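Local coordinates for uncharacterized conserved protein (PDB 3IUS) that is of unknown function but, as a member of the NAD-dependent epimerase/dehydratase family, probably binds a nicotinamide dinucleotide on a Rossmann-type domain, at residues A93-V98 / P142-H147; T5-S10 / D62-L67; L68-P73 / G99-T104. All blocks are in the same frame, centred on the assembly; numbering follows the deposited sequence.

Contact 1: A93-V98 / P142-H147; sequences AQFRWV and PNLPLH
His147 lies against Trp97 and at the same time grips the backbone of Val98, where strand 97-103 begins to run parallel to strand 146-155. Its CB starts out toward the neighbouring segment and passes Val98 O. With CG anti to the carbonyl carbon (chi1 -56°), the imidazole is carried back along its own strand, and CG comes beside Trp97 NE1. ND1 then donates to Val98 O at 3.2 Å; the oxygen lies in the ring plane, although the donor stands above the carbonyl plane. Trp97 CD1 lies over one face of the imidazole, toward its rim, 3.3 Å from His147 CE1, and at the far tip NE2 accepts a hydrogen bond from Asp200 N. The result is an offset stack with the five-membered ring of Trp97, planes 24° apart.

Val98 O thus accepts twice, since His147 N also reaches it at 2.8 Å, while Val98 N bonds Pro145 O at 2.9 Å. Pro145, centre of an inverse gamma turn, sets its ring against the chain before the strand, CG being 3.4 Å from Phe95 O. Leu144 CD1 touches both Phe95 CD2 and Val98 CG2. A leucine in place of His147 would probably leave Val98 O with one donor fewer, strip Asp200 N of its acceptor and leave the Trp97 indole without its stacking partner. Around this junction, helix 185-197 supplies Ser195 to Trp97 NE1 and Met196 to the indole, Trp138 of helix 126-140 packs on Leu144 and Leu146, and strand 66-69 borders the other edge of strand 97-103.

Contact 2: T5-S10 / D62-L67; sequences TGTLLS and DGVTHL
Thr65 holds OG1 between its own N and carbonyl carbon (chi1 60°), which aims the hydroxyl at the backbone of Thr7, and His66 turns its ring beside its own N (chi1 -66°), so that ND1 meets the same hydroxyl. OG1 accepts from Thr7 N at 2.9 Å and shares a short 2.6 Å hydrogen bond with His66 ND1, lying in the imidazole plane. The bond to ND1 limits the turning of the imidazole, which also meets Trp29 edge-to-face.

Thr7 O takes two donors: Thr65 N at 2.8 Å, in the carbonyl plane, and His66 N at 3.0 Å, tilted from it. Two residues after Thr7, Leu9 N bonds His66 O at 2.9 Å and continues the parallel pairing. On the His66 face, Leu8 CD1 presses on His66 CB at 3.5 Å, the two side chains crossing at about a right angle. On the other face, Leu9 CB rests against both Val64 CG1 and Leu67 CD1. Gly6 approaches Thr65 OG1 so closely that a CB there would clash.

Pairing of the first strand, 7-11, with strand 66-69, while strand 30-35 takes its other edge, is the arrangement of a Rossmann-type nucleotide-binding domain.

Contact 3: L68-P73 / G99-T104; sequences LISTAP and GYLSTT
Two neighbouring parallel strands meet here as the outer members of a beta-alpha-beta crossover, strand 66-69, helix 79-90 and strand 97-103, in the Rossmann-type sheet. The contact is buried and sits where strand 66-69 ends and its chain peels off into the loop 70-73, while strand 97-103 runs on. Ile69 provides both backbone bonds: its N donates to Gly99 O at 2.9 Å and its O accepts from Leu101 N at 3.0 Å, each carbonyl pointing almost straight at its donor.

The two faces of the sheet are packed differently. On the face of Ile69, CG2 lies anti to the backbone N and comes in at the rim of the Tyr100 ring, 3.8 Å from CD1 and near the ring plane. The Tyr100 ring also stacks with Trp138 of helix 126-140, and Ala134 of that helix touches it. On the face of Leu68, CD1 fits against Gly99 O at 3.6 Å and reaches Leu101 CG at 4.1 Å. Leu68 also packs on Leu8 and Ser10 of strand 7-11. Leu101 leans toward the departing chain, with CG close to Ile69 O and CD1 3.4 Å from Ser70 OG.

Beyond the last direct backbone bond, water joins the diverging chains. One water lies 2.7 Å from Leu101 O and within weak reach of Thr71 O, though it has more acceptors nearby than protons to give. The Tyr100 hydroxyl, weakly bonded by Arg131 of helix 126-140, donates to a second water lying in the ring plane; that water in turn donates a hydrogen bond to Thr71 O, with 2.8 Å separating it from each of Tyr100 OH and Thr71 O.

In the fold
All three contacts belong to one parallel sheet, with its strands in the order 7-11, 66-69, 97-103, 146-155 across this part. Contact 2 joins the first pair, contact 3 the middle pair and contact 1 the last. The centres of contact 1 and contact 2 lie about 11 Å apart. From the centre of contact 3 it is about 15 Å to that of contact 1 and about 17 Å to that of contact 2. Contact 2 closes before the others open along the chain, whereas the segments of contacts 1 and 3 alternate. Backbone pairs Arg96 N to Thr65 O and His147 O to Tyr100 N, both probable hydrogen bonds, tie neighbouring contacts together, making a continuous Rossmann-type core consistent with dinucleotide binding.

Contact 1: A93-V98 / P142-H147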
ATOM      1  N   ALA A  93       5.065  12.357  21.881  1.00 29.23           N
ATOM      2  CA  ALA A  93       5.982  11.579  22.705  1.00 32.06           C
ATOM      3  C   ALA A  93       5.388  10.288  23.278  1.00 33.69           C
ATOM      4  O   ALA A  93       6.123   9.429  23.763  1.00 30.58           O
ATOM      5  CB  ALA A  93       6.550  12.447  23.827  1.00 27.84           C
ATOM      6  N   GLN A  94       4.069  10.131  23.214  1.00 30.50           N
ATOM      7  CA  GLN A  94       3.475   8.932  23.791  0.50 27.30           C
ATOM      8  C   GLN A  94       3.451   7.771  22.802  1.00 24.05           C
ATOM      9  O   GLN A  94       3.263   6.622  23.195  1.00 24.65           O
ATOM     10  CB  GLN A  94       2.086   9.215  24.369  0.50 26.62           C
ATOM     11  CG  GLN A  94       1.020   9.518  23.347  0.50 25.04           C
ATOM     12  CD  GLN A  94      -0.186  10.188  23.968  0.50 26.03           C
ATOM     13  OE1 GLN A  94      -1.322   9.873  23.632  0.50 24.77           O
ATOM     14  NE2 GLN A  94       0.060  11.121  24.890  0.50 26.66           N
ATOM     15  N   PHE A  95       3.676   8.065  21.526  1.00 26.56           N
ATOM     16  CA  PHE A  95       3.713   7.014  20.520  1.00 24.98           C
ATOM     17  C   PHE A  95       5.098   6.404  20.424  1.00 24.54           C
ATOM     18  O   PHE A  95       6.106   7.086  20.607  1.00 25.31           O
ATOM     19  CB  PHE A  95       3.299   7.553  19.147  1.00 28.26           C
ATOM     20  CG  PHE A  95       1.968   8.249  19.146  1.00 25.53           C
ATOM     21  CD1 PHE A  95       0.801   7.542  19.396  1.00 27.96           C
ATOM     22  CD2 PHE A  95       1.883   9.607  18.892  1.00 23.29           C
ATOM     23  CE1 PHE A  95      -0.430   8.181  19.396  1.00 25.57           C
ATOM     24  CE2 PHE A  95       0.658  10.254  18.891  1.00 23.21           C
ATOM     25  CZ  PHE A  95      -0.501   9.539  19.143  1.00 25.55           C
ATOM     26  N   ARG A  96       5.148   5.110  20.142  1.00 23.18           N
ATOM     27  CA  ARG A  96       6.415   4.439  19.888  0.50 25.00           C
ATOM     28  C   ARG A  96       6.672   4.372  18.390  1.00 26.24           C
ATOM     29  O   ARG A  96       7.810   4.242  17.945  1.00 23.83           O
ATOM     30  CB  ARG A  96       6.411   3.029  20.480  0.50 25.55           C
ATOM     31  CG  ARG A  96       7.572   2.165  20.010  0.50 24.75           C
ATOM     32  CD  ARG A  96       7.572   0.803  20.681  0.50 26.97           C
ATOM     33  NE  ARG A  96       8.604  -0.073  20.135  0.50 23.91           N
ATOM     34  CZ  ARG A  96       9.900   0.045  20.399  0.50 25.61           C
ATOM     35  NH1 ARG A  96      10.328   1.013  21.196  0.50 25.32           N
ATOM     36  NH2 ARG A  96      10.769  -0.799  19.861  0.50 28.17           N
ATOM     37  N   TRP A  97       5.605   4.473  17.611  1.00 22.34           N
ATOM     38  CA  TRP A  97       5.722   4.248  16.186  1.00 21.01           C
ATOM     39  C   TRP A  97       4.494   4.785  15.473  1.00 19.84           C
ATOM     40  O   TRP A  97       3.371   4.600  15.937  1.00 17.64           O
ATOM     41  CB  TRP A  97       5.862   2.749  15.952  1.00 20.72           C
ATOM     42  CG  TRP A  97       5.997   2.303  14.528  1.00 18.44           C
ATOM     43  CD1 TRP A  97       7.159   2.071  13.846  1.00 15.81           C
ATOM     44  CD2 TRP A  97       4.932   1.980  13.626  1.00 21.56           C
ATOM     45  NE1 TRP A  97       6.879   1.637  12.569  1.00 18.97           N
ATOM     46  CE2 TRP A  97       5.519   1.579  12.409  1.00 19.69           C
ATOM     47  CE3 TRP A  97       3.540   2.001  13.726  1.00 21.40           C
ATOM     48  CZ2 TRP A  97       4.759   1.192  11.302  1.00 22.26           C
ATOM     49  CZ3 TRP A  97       2.786   1.624  12.623  1.00 16.80           C
ATOM     50  CH2 TRP A  97       3.400   1.223  11.431  1.00 15.75           C
ATOM     51  N   VAL A  98       4.727   5.482  14.368  1.00 18.18           N
ATOM     52  CA  VAL A  98       3.655   5.926  13.491  1.00 17.42           C
ATOM     53  C   VAL A  98       3.996   5.536  12.062  1.00 17.36           C
ATOM     54  O   VAL A  98       5.100   5.792  11.589  1.00 17.17           O
ATOM     55  CB  VAL A  98       3.456   7.451  13.567  1.00 19.95           C
ATOM     56  CG1 VAL A  98       2.476   7.911  12.494  1.00 18.20           C
ATOM     57  CG2 VAL A  98       2.998   7.869  14.970  1.00 21.65           C
ATOM     58  N   PRO A 142       6.695  17.668  14.779  1.00 17.61           N
ATOM     59  CA  PRO A 142       7.881  17.542  15.635  1.00 20.33           C
ATOM     60  C   PRO A 142       7.840  16.310  16.546  1.00 21.02           C
ATOM     61  O   PRO A 142       6.827  16.059  17.202  1.00 23.70           O
ATOM     62  CB  PRO A 142       7.843  18.825  16.480  1.00 19.10           C
ATOM     63  CG  PRO A 142       6.979  19.779  15.727  1.00 21.74           C
ATOM     64  CD  PRO A 142       5.973  18.932  14.992  1.00 19.00           C
ATOM     65  N   ASN A 143       8.932  15.550  16.568  1.00 20.15           N
ATOM     66  CA  ASN A 143       9.117  14.450  17.516  1.00 17.54           C
ATOM     67  C   ASN A 143       8.190  13.253  17.328  1.00 23.02           C
ATOM     68  O   ASN A 143       8.099  12.388  18.197  1.00 27.39           O
ATOM     69  CB  ASN A 143       9.024  14.960  18.953  1.00 24.32           C
ATOM     70  CG  ASN A 143       9.989  16.094  19.232  1.00 26.56           C
ATOM     71  OD1 ASN A 143       9.577  17.190  19.605  1.00 27.56           O
ATOM     72  ND2 ASN A 143      11.277  15.841  19.038  1.00 24.71           N
ATOM     73  N   LEU A 144       7.502  13.205  16.193  1.00 19.29           N
ATOM     74  CA  LEU A 144       6.682  12.051  15.856  1.00 18.87           C
ATOM     75  C   LEU A 144       7.574  10.932  15.308  1.00 19.07           C
ATOM     76  O   LEU A 144       8.401  11.175  14.426  1.00 19.37           O
ATOM     77  CB  LEU A 144       5.627  12.458  14.825  1.00 16.39           C
ATOM     78  CG  LEU A 144       4.362  11.611  14.703  1.00 21.74           C
ATOM     79  CD1 LEU A 144       3.535  11.669  15.983  1.00 20.77           C
ATOM     80  CD2 LEU A 144       3.545  12.096  13.521  1.00 21.62           C
ATOM     81  N   PRO A 145       7.420   9.703  15.833  1.00 18.68           N
ATOM     82  CA  PRO A 145       8.202   8.545  15.378  1.00 18.19           C
ATOM     83  C   PRO A 145       7.675   8.072  14.031  1.00 19.49           C
ATOM     84  O   PRO A 145       7.198   6.943  13.927  1.00 18.39           O
ATOM     85  CB  PRO A 145       7.910   7.472  16.435  1.00 25.84           C
ATOM     86  CG  PRO A 145       7.056   8.133  17.487  1.00 26.26           C
ATOM     87  CD  PRO A 145       6.437   9.332  16.865  1.00 19.69           C
ATOM     88  N   LEU A 146       7.763   8.935  13.025  1.00 20.94           N
ATOM     89  CA  LEU A 146       7.127   8.700  11.731  1.00 18.19           C
ATOM     90  C   LEU A 146       7.927   7.779  10.822  1.00 20.13           C
ATOM     91  O   LEU A 146       9.150   7.864  10.745  1.00 18.40           O
ATOM     92  CB  LEU A 146       6.894  10.032  11.012  1.00 17.21           C
ATOM     93  CG  LEU A 146       6.319   9.894   9.602  1.00 23.23           C
ATOM     94  CD1 LEU A 146       4.861   9.429   9.661  1.00 24.86           C
ATOM     95  CD2 LEU A 146       6.461  11.192   8.832  1.00 21.24           C
ATOM     96  N   HIS A 147       7.214   6.910  10.110  1.00 15.09           N
ATOM     97  CA  HIS A 147       7.814   6.035   9.125  1.00 15.58           C
ATOM     98  C   HIS A 147       6.890   6.104   7.942  1.00 17.14           C
ATOM     99  O   HIS A 147       5.680   6.024   8.111  1.00 15.07           O
ATOM    100  CB  HIS A 147       7.902   4.600   9.652  1.00 14.96           C
ATOM    101  CG  HIS A 147       8.647   4.487  10.948  1.00 17.98           C
ATOM    102  ND1 HIS A 147       8.114   4.904  12.148  1.00 18.96           N
ATOM    103  CD2 HIS A 147       9.888   4.023  11.227  1.00 18.46           C
ATOM    104  CE1 HIS A 147       8.995   4.701  13.112  1.00 18.32           C
ATOM    105  NE2 HIS A 147      10.079   4.165  12.582  1.00 16.57           N
TER

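Contact 2: T5-S10 / D62-L67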
ATOM      1  N   THR A   5       3.762  -5.902  23.820  1.00 44.70           N
ATOM      2  CA  THR A   5       2.873  -5.496  22.738  1.00 40.96           C
ATOM      3  C   THR A   5       2.459  -4.040  22.912  1.00 41.41           C
ATOM      4  O   THR A   5       3.193  -3.244  23.501  1.00 48.63           O
ATOM      5  CB  THR A   5       1.613  -6.385  22.673  1.00 40.28           C
ATOM      6  OG1 THR A   5       0.876  -6.274  23.897  1.00 44.32           O
ATOM      7  CG2 THR A   5       1.997  -7.842  22.448  1.00 36.77           C
ATOM      8  N   GLY A   6       1.285  -3.688  22.396  1.00 37.36           N
ATOM      9  CA  GLY A   6       0.780  -2.336  22.544  1.00 27.88           C
ATOM     10  C   GLY A   6      -0.626  -2.138  22.008  1.00 26.67           C
ATOM     11  O   GLY A   6      -1.366  -3.099  21.789  1.00 23.57           O
ATOM     12  N   THR A   7      -0.983  -0.878  21.791  1.00 26.82           N
ATOM     13  CA  THR A   7      -2.300  -0.506  21.290  1.00 27.38           C
ATOM     14  C   THR A   7      -2.178   0.289  19.994  1.00 18.19           C
ATOM     15  O   THR A   7      -1.632   1.391  19.978  1.00 19.12           O
ATOM     16  CB  THR A   7      -3.068   0.328  22.330  1.00 24.44           C
ATOM     17  OG1 THR A   7      -3.286  -0.460  23.507  1.00 25.67           O
ATOM     18  CG2 THR A   7      -4.410   0.792  21.774  1.00 21.23           C
ATOM     19  N   LEU A   8      -2.703  -0.275  18.911  1.00 18.13           N
ATOM     20  CA  LEU A   8      -2.596   0.334  17.599  1.00 20.59           C
ATOM     21  C   LEU A   8      -3.928   0.925  17.152  1.00 19.62           C
ATOM     22  O   LEU A   8      -4.951   0.240  17.150  1.00 19.03           O
ATOM     23  CB  LEU A   8      -2.133  -0.707  16.576  1.00 21.50           C
ATOM     24  CG  LEU A   8      -2.203  -0.306  15.099  1.00 26.30           C
ATOM     25  CD1 LEU A   8      -1.068   0.634  14.739  1.00 25.14           C
ATOM     26  CD2 LEU A   8      -2.177  -1.542  14.209  1.00 27.39           C
ATOM     27  N   LEU A   9      -3.904   2.199  16.774  1.00 22.80           N
ATOM     28  CA  LEU A   9      -5.052   2.845  16.148  1.00 18.42           C
ATOM     29  C   LEU A   9      -4.807   2.944  14.642  1.00 21.21           C
ATOM     30  O   LEU A   9      -3.825   3.533  14.193  1.00 20.18           O
ATOM     31  CB  LEU A   9      -5.298   4.225  16.757  1.00 19.17           C
ATOM     32  CG  LEU A   9      -6.417   5.089  16.161  1.00 20.39           C
ATOM     33  CD1 LEU A   9      -7.726   4.314  16.061  1.00 20.29           C
ATOM     34  CD2 LEU A   9      -6.597   6.355  16.978  1.00 20.80           C
ATOM     35  N   SER A  10      -5.708   2.352  13.868  1.00 21.26           N
ATOM     36  CA  SER A  10      -5.526   2.224  12.434  1.00 17.98           C
ATOM     37  C   SER A  10      -6.626   3.002  11.712  1.00 20.69           C
ATOM     38  O   SER A  10      -7.792   2.604  11.733  1.00 21.24           O
ATOM     39  CB  SER A  10      -5.571   0.737  12.066  1.00 20.03           C
ATOM     40  OG  SER A  10      -5.608   0.517  10.670  1.00 18.83           O
ATOM     41  N   ASP A  62      -6.278   7.987  23.797  1.00 27.61           N
ATOM     42  CA  ASP A  62      -5.868   7.491  25.105  1.00 29.47           C
ATOM     43  C   ASP A  62      -5.378   6.054  25.034  1.00 26.30           C
ATOM     44  O   ASP A  62      -6.065   5.170  24.504  1.00 24.05           O
ATOM     45  CB  ASP A  62      -7.000   7.587  26.125  1.00 29.91           C
ATOM     46  CG  ASP A  62      -6.551   7.183  27.518  1.00 33.87           C
ATOM     47  OD1 ASP A  62      -5.599   7.807  28.035  1.00 33.10           O
ATOM     48  OD2 ASP A  62      -7.137   6.238  28.088  1.00 37.77           O
ATOM     49  N   GLY A  63      -4.190   5.822  25.581  1.00 24.15           N
ATOM     50  CA  GLY A  63      -3.611   4.492  25.610  1.00 25.43           C
ATOM     51  C   GLY A  63      -3.061   3.996  24.283  1.00 21.95           C
ATOM     52  O   GLY A  63      -2.582   2.865  24.194  1.00 25.76           O
ATOM     53  N   VAL A  64      -3.123   4.833  23.251  1.00 19.38           N
ATOM     54  CA  VAL A  64      -2.615   4.448  21.935  1.00 22.94           C
ATOM     55  C   VAL A  64      -1.090   4.577  21.860  1.00 23.51           C
ATOM     56  O   VAL A  64      -0.534   5.640  22.163  1.00 21.49           O
ATOM     57  CB  VAL A  64      -3.247   5.293  20.811  1.00 22.28           C
ATOM     58  CG1 VAL A  64      -2.597   4.969  19.469  1.00 19.74           C
ATOM     59  CG2 VAL A  64      -4.751   5.074  20.754  1.00 20.80           C
ATOM     60  N   THR A  65      -0.425   3.493  21.458  1.00 18.19           N
ATOM     61  CA  THR A  65       1.040   3.471  21.370  1.00 24.56           C
ATOM     62  C   THR A  65       1.521   3.510  19.921  1.00 20.43           C
ATOM     63  O   THR A  65       2.625   3.963  19.625  1.00 21.98           O
ATOM     64  CB  THR A  65       1.644   2.219  22.071  1.00 22.69           C
ATOM     65  OG1 THR A  65       1.135   1.024  21.460  1.00 22.91           O
ATOM     66  CG2 THR A  65       1.303   2.209  23.549  1.00 23.32           C
ATOM     67  N   HIS A  66       0.681   3.032  19.015  1.00 20.59           N
ATOM     68  CA  HIS A  66       1.055   2.943  17.620  1.00 17.19           C
ATOM     69  C   HIS A  66      -0.059   3.528  16.763  1.00 23.67           C
ATOM     70  O   HIS A  66      -1.238   3.297  17.030  1.00 20.12           O
ATOM     71  CB  HIS A  66       1.299   1.483  17.232  1.00 24.39           C
ATOM     72  CG  HIS A  66       2.486   0.864  17.905  1.00 23.79           C
ATOM     73  ND1 HIS A  66       2.527   0.604  19.258  1.00 22.61           N
ATOM     74  CD2 HIS A  66       3.671   0.440  17.406  1.00 25.16           C
ATOM     75  CE1 HIS A  66       3.689   0.058  19.566  1.00 26.99           C
ATOM     76  NE2 HIS A  66       4.405  -0.049  18.461  1.00 25.11           N
ATOM     77  N   LEU A  67       0.329   4.293  15.745  1.00 22.07           N
ATOM     78  CA  LEU A  67      -0.602   4.834  14.755  1.00 18.47           C
ATOM     79  C   LEU A  67      -0.308   4.281  13.367  1.00 21.01           C
ATOM     80  O   LEU A  67       0.841   4.245  12.935  1.00 21.46           O
ATOM     81  CB  LEU A  67      -0.489   6.358  14.705  1.00 21.27           C
ATOM     82  CG  LEU A  67      -1.610   7.247  15.230  1.00 29.98           C
ATOM     83  CD1 LEU A  67      -2.231   6.682  16.494  1.00 30.60           C
ATOM     84  CD2 LEU A  67      -1.097   8.675  15.441  1.00 25.36           C
TER

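Contact 3: L68-P73 / G99-T104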
ATOM      1  N   LEU A  68      -1.351   3.853  12.665  1.00 20.35           N
ATOM      2  CA  LEU A  68      -1.216   3.471  11.266  1.00 16.80           C
ATOM      3  C   LEU A  68      -2.223   4.267  10.434  1.00 18.46           C
ATOM      4  O   LEU A  68      -3.371   4.443  10.843  1.00 21.18           O
ATOM      5  CB  LEU A  68      -1.434   1.968  11.088  1.00 19.91           C
ATOM      6  CG  LEU A  68      -1.374   1.456   9.644  1.00 18.85           C
ATOM      7  CD1 LEU A  68       0.036   1.599   9.065  1.00 19.58           C
ATOM      8  CD2 LEU A  68      -1.852   0.010   9.546  1.00 20.59           C
ATOM      9  N   ILE A  69      -1.790   4.755   9.277  1.00 17.18           N
ATOM     10  CA  ILE A  69      -2.640   5.584   8.424  1.00 16.83           C
ATOM     11  C   ILE A  69      -2.751   5.019   7.017  1.00 16.67           C
ATOM     12  O   ILE A  69      -1.769   5.001   6.279  1.00 17.39           O
ATOM     13  CB  ILE A  69      -2.080   7.010   8.305  1.00 20.19           C
ATOM     14  CG1 ILE A  69      -1.743   7.577   9.687  1.00 19.14           C
ATOM     15  CG2 ILE A  69      -3.041   7.905   7.530  1.00 22.09           C
ATOM     16  CD1 ILE A  69      -2.941   7.908  10.524  1.00 24.81           C
ATOM     17  N   SER A  70      -3.948   4.568   6.648  1.00 16.91           N
ATOM     18  CA  SER A  70      -4.213   4.054   5.306  1.00 21.41           C
ATOM     19  C   SER A  70      -5.070   5.028   4.499  1.00 22.63           C
ATOM     20  O   SER A  70      -5.416   4.758   3.350  1.00 23.44           O
ATOM     21  CB  SER A  70      -4.941   2.701   5.377  1.00 16.99           C
ATOM     22  OG  SER A  70      -4.153   1.697   5.991  1.00 17.77           O
ATOM     23  N   THR A  71      -5.416   6.156   5.106  1.00 20.19           N
ATOM     24  CA  THR A  71      -6.362   7.093   4.505  1.00 23.49           C
ATOM     25  C   THR A  71      -5.740   7.877   3.350  1.00 19.07           C
ATOM     26  O   THR A  71      -4.715   8.522   3.521  1.00 16.79           O
ATOM     27  CB  THR A  71      -6.900   8.084   5.553  1.00 29.32           C
ATOM     28  OG1 THR A  71      -5.815   8.860   6.080  1.00 35.29           O
ATOM     29  CG2 THR A  71      -7.572   7.336   6.692  1.00 24.84           C
ATOM     30  N   ALA A  72      -6.366   7.815   2.176  1.00 17.05           N
ATOM     31  CA  ALA A  72      -5.873   8.539   1.002  1.00 19.03           C
ATOM     32  C   ALA A  72      -5.978  10.054   1.177  1.00 16.86           C
ATOM     33  O   ALA A  72      -6.876  10.544   1.852  1.00 17.16           O
ATOM     34  CB  ALA A  72      -6.631   8.103  -0.245  1.00 24.88           C
ATOM     35  N   PRO A  73      -5.055  10.802   0.556  1.00 19.36           N
ATOM     36  CA  PRO A  73      -5.084  12.265   0.654  1.00 22.14           C
ATOM     37  C   PRO A  73      -6.064  12.881  -0.333  1.00 21.98           C
ATOM     38  O   PRO A  73      -6.526  12.206  -1.253  1.00 18.38           O
ATOM     39  CB  PRO A  73      -3.659  12.653   0.255  1.00 26.54           C
ATOM     40  CG  PRO A  73      -3.266  11.575  -0.692  1.00 26.85           C
ATOM     41  CD  PRO A  73      -3.798  10.330  -0.048  1.00 21.05           C
ATOM     42  N   GLY A  99       3.057   4.906  11.366  1.00 21.87           N
ATOM     43  CA  GLY A  99       3.303   4.531   9.992  1.00 15.70           C
ATOM     44  C   GLY A  99       2.320   5.197   9.047  1.00 16.71           C
ATOM     45  O   GLY A  99       1.110   5.066   9.220  1.00 18.56           O
ATOM     46  N   TYR A 100       2.839   5.933   8.070  1.00 15.60           N
ATOM     47  CA  TYR A 100       2.001   6.485   7.016  1.00 19.03           C
ATOM     48  C   TYR A 100       2.159   5.656   5.760  1.00 15.46           C
ATOM     49  O   TYR A 100       3.268   5.500   5.249  1.00 15.18           O
ATOM     50  CB  TYR A 100       2.345   7.950   6.719  1.00 15.84           C
ATOM     51  CG  TYR A 100       1.545   8.498   5.556  1.00 16.67           C
ATOM     52  CD1 TYR A 100       0.178   8.721   5.675  1.00 18.62           C
ATOM     53  CD2 TYR A 100       2.149   8.769   4.334  1.00 15.38           C
ATOM     54  CE1 TYR A 100      -0.567   9.201   4.616  1.00 17.14           C
ATOM     55  CE2 TYR A 100       1.414   9.253   3.271  1.00 20.39           C
ATOM     56  CZ  TYR A 100       0.056   9.472   3.418  1.00 16.22           C
ATOM     57  OH  TYR A 100      -0.683   9.947   2.363  1.00 15.77           O
ATOM     58  N   LEU A 101       1.054   5.112   5.259  1.00 21.40           N
ATOM     59  CA  LEU A 101       1.096   4.382   4.006  1.00 15.47           C
ATOM     60  C   LEU A 101       0.990   5.350   2.829  1.00 15.38           C
ATOM     61  O   LEU A 101      -0.017   6.048   2.664  1.00 15.59           O
ATOM     62  CB  LEU A 101       0.004   3.313   3.947  1.00 15.68           C
ATOM     63  CG  LEU A 101       0.052   2.245   5.051  1.00 20.50           C
ATOM     64  CD1 LEU A 101      -1.024   1.185   4.825  1.00 16.60           C
ATOM     65  CD2 LEU A 101       1.433   1.602   5.147  1.00 22.23           C
ATOM     66  N   SER A 102       2.051   5.394   2.030  1.00 15.09           N
ATOM     67  CA  SER A 102       2.128   6.252   0.860  1.00 14.97           C
ATOM     68  C   SER A 102       2.130   5.357  -0.370  1.00 14.85           C
ATOM     69  O   SER A 102       1.744   4.194  -0.289  1.00 16.22           O
ATOM     70  CB  SER A 102       3.400   7.111   0.912  1.00 14.74           C
ATOM     71  OG  SER A 102       3.393   8.118  -0.092  1.00 14.66           O
ATOM     72  N   THR A 103       2.567   5.889  -1.505  1.00 16.62           N
ATOM     73  CA  THR A 103       2.657   5.091  -2.726  1.00 16.23           C
ATOM     74  C   THR A 103       3.911   5.449  -3.513  1.00 17.73           C
ATOM     75  O   THR A 103       4.603   6.418  -3.189  1.00 18.53           O
ATOM     76  CB  THR A 103       1.435   5.293  -3.652  1.00 18.10           C
ATOM     77  OG1 THR A 103       1.502   6.595  -4.244  1.00 20.58           O
ATOM     78  CG2 THR A 103       0.123   5.142  -2.884  1.00 21.65           C
ATOM     79  N   THR A 104       4.197   4.669  -4.551  1.00 14.68           N
ATOM     80  CA  THR A 104       5.367   4.925  -5.384  1.00 14.68           C
ATOM     81  C   THR A 104       5.101   5.993  -6.435  1.00 13.85           C
ATOM     82  O   THR A 104       5.988   6.316  -7.229  1.00 14.95           O
ATOM     83  CB  THR A 104       5.869   3.649  -6.081  1.00 20.36           C
ATOM     84  OG1 THR A 104       4.820   3.104  -6.893  1.00 20.18           O
ATOM     85  CG2 THR A 104       6.322   2.615  -5.059  1.00 23.23           C
TER
HETATM   86  O   HOH W   1      -3.194  10.827   3.269  1.00 19.62           O
HETATM   87  O   HOH W   2      -2.593   6.296   3.283  1.00 22.52           O